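Side-chain contact in superoxide dismutase [FE] (Sulfolobus solfataricus, PDB 1WB7), which converts toxic superoxide radicals into hydrogen peroxide and molecular oxygen, using one iron ion in each subunit of a homotetramer: residues Asp117-Lys120 with Gln121-Glu125. The protein carries 1 engineered substitution. Residues are numbered along the deposited sequence; the frame is centred on the assembly and turned at random.
Sequences DRFK and QVFTE
Phe-119 and Phe-123, one turn apart on helix 116-128 of the C-terminal domain, pack together and form the tight side of this contact. Phe-119 CZ comes within 3.9 Å of Phe-123 CD1. The ring planes are inclined at 35°, and Phe-123 CB sits over one face of the Phe-119 ring, toward its rim. Both rings turn inward onto the antiparallel sheet, where Ile-149 touches each. On another side, Lys-120 O accepts two hydrogen bonds from opposite faces of its carbonyl plane: from Thr-124 N (2.9 Å) and Thr-124 OG1 (2.8 Å). With OG1 beside its own backbone N (chi1 -63°), Thr-124 reaches back four residues, as helical threonines often do. Its hydroxyl is also hydrogen-bonded to Trp-192 NE1.

Gln-121 is on the solvent side. Arg-118 lies between helix and second subunit, with Val-122 CG2 over one guanidinium face, 3.7 Å from Arg-118 CZ. Gln-121 OE1 accepts from Arg-118 NH1 (3.0 Å), but NH1 stands above the Gln-121 amide plane, off the lone pairs. Arg-118 NE and NH2 hydrogen-bond to Val-56 O and Val-55 O, respectively, of the second subunit. The Gln-121 bond is thus probably the weaker, and Arg-118 probably serves chiefly to join the subunits.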
loop_
_atom_site.group_PDB
_atom_site.type_symbol
_atom_site.label_atom_id
_atom_site.label_comp_id
_atom_site.label_asym_id
_atom_site.label_seq_id
_atom_site.Cartn_x
_atom_site.Cartn_y
_atom_site.Cartn_z
ATOM N N ASP A 117 -7.131 25.459 -18.957
ATOM C CA ASP A 117 -7.919 24.435 -19.648
ATOM C C ASP A 117 -7.155 23.124 -19.751
ATOM O O ASP A 117 -7.693 22.046 -19.486
ATOM C CB ASP A 117 -8.284 24.876 -21.067
ATOM C CG ASP A 117 -9.502 25.771 -21.112
ATOM O OD1 ASP A 117 -10.228 25.844 -20.103
ATOM O OD2 ASP A 117 -9.743 26.392 -22.168
ATOM N N ARG A 118 -5.897 23.209 -20.157
ATOM C CA ARG A 118 -5.112 22.002 -20.287
ATOM C C ARG A 118 -4.947 21.378 -18.903
ATOM O O ARG A 118 -5.173 20.184 -18.722
ATOM C CB ARG A 118 -3.756 22.310 -20.916
ATOM C CG ARG A 118 -2.915 21.068 -21.194
ATOM C CD ARG A 118 -3.729 19.983 -21.886
ATOM N NE ARG A 118 -2.938 18.771 -22.087
ATOM C CZ ARG A 118 -3.455 17.556 -22.232
ATOM N NH1 ARG A 118 -4.767 17.385 -22.198
ATOM N NH2 ARG A 118 -2.665 16.510 -22.407
ATOM N N PHE A 119 -4.579 22.194 -17.922
ATOM C CA PHE A 119 -4.411 21.696 -16.562
ATOM C C PHE A 119 -5.659 20.945 -16.092
ATOM O O PHE A 119 -5.565 19.845 -15.549
ATOM C CB PHE A 119 -4.137 22.843 -15.586
ATOM C CG PHE A 119 -4.252 22.434 -14.145
ATOM C CD1 PHE A 119 -3.276 21.641 -13.557
ATOM C CD2 PHE A 119 -5.376 22.783 -13.400
ATOM C CE1 PHE A 119 -3.413 21.191 -12.246
ATOM C CE2 PHE A 119 -5.527 22.342 -12.091
ATOM C CZ PHE A 119 -4.543 21.541 -11.510
ATOM N N LYS A 120 -6.822 21.549 -16.293
ATOM C CA LYS A 120 -8.079 20.930 -15.886
ATOM C C LYS A 120 -8.214 19.541 -16.486
ATOM O O LYS A 120 -8.612 18.604 -15.801
ATOM C CB LYS A 120 -9.267 21.778 -16.334
ATOM C CG LYS A 120 -10.030 22.429 -15.203
ATOM C CD LYS A 120 -11.309 23.095 -15.709
ATOM C CE LYS A 120 -12.312 22.063 -16.203
ATOM N NZ LYS A 120 -13.595 22.693 -16.646
ATOM N N GLN A 121 -7.888 19.420 -17.770
ATOM C CA GLN A 121 -7.968 18.144 -18.470
ATOM C C GLN A 121 -7.064 17.096 -17.842
ATOM O O GLN A 121 -7.504 15.991 -17.528
ATOM C CB GLN A 121 -7.558 18.301 -19.935
ATOM C CG GLN A 121 -8.507 19.098 -20.790
ATOM C CD GLN A 121 -8.112 19.036 -22.249
ATOM O OE1 GLN A 121 -6.987 19.366 -22.611
ATOM N NE2 GLN A 121 -9.038 18.598 -23.094
ATOM N N VAL A 122 -5.794 17.447 -17.673
ATOM C CA VAL A 122 -4.820 16.530 -17.097
ATOM C C VAL A 122 -5.180 16.136 -15.668
ATOM O O VAL A 122 -5.017 14.977 -15.285
ATOM C CB VAL A 122 -3.404 17.142 -17.123
ATOM C CG1 VAL A 122 -2.409 16.212 -16.446
ATOM C CG2 VAL A 122 -2.991 17.395 -18.566
ATOM N N PHE A 123 -5.681 17.088 -14.887
ATOM C CA PHE A 123 -6.051 16.807 -13.503
ATOM C C PHE A 123 -7.255 15.877 -13.452
ATOM O O PHE A 123 -7.293 14.930 -12.672
ATOM C CB PHE A 123 -6.399 18.098 -12.756
ATOM C CG PHE A 123 -6.484 17.925 -11.265
ATOM C CD1 PHE A 123 -5.327 17.909 -10.486
ATOM C CD2 PHE A 123 -7.710 17.740 -10.641
ATOM C CE1 PHE A 123 -5.393 17.709 -9.111
ATOM C CE2 PHE A 123 -7.790 17.538 -9.266
ATOM C CZ PHE A 123 -6.627 17.521 -8.497
ATOM N N THR A 124 -8.246 16.172 -14.280
ATOM C CA THR A 124 -9.459 15.377 -14.337
ATOM C C THR A 124 -9.106 13.955 -14.769
ATOM O O THR A 124 -9.592 12.979 -14.199
ATOM C CB THR A 124 -10.460 16.012 -15.323
ATOM O OG1 THR A 124 -10.835 17.305 -14.833
ATOM C CG2 THR A 124 -11.710 15.154 -15.473
ATOM N N GLU A 125 -8.233 13.851 -15.761
ATOM C CA GLU A 125 -7.797 12.561 -16.278
ATOM C C GLU A 125 -7.077 11.766 -15.193
ATOM O O GLU A 125 -7.316 10.568 -15.017
ATOM C CB GLU A 125 -6.853 12.784 -17.462
ATOM C CG GLU A 125 -6.331 11.520 -18.108
ATOM C CD GLU A 125 -5.206 11.803 -19.093
ATOM O OE1 GLU A 125 -5.083 12.962 -19.545
ATOM O OE2 GLU A 125 -4.453 10.865 -19.421
#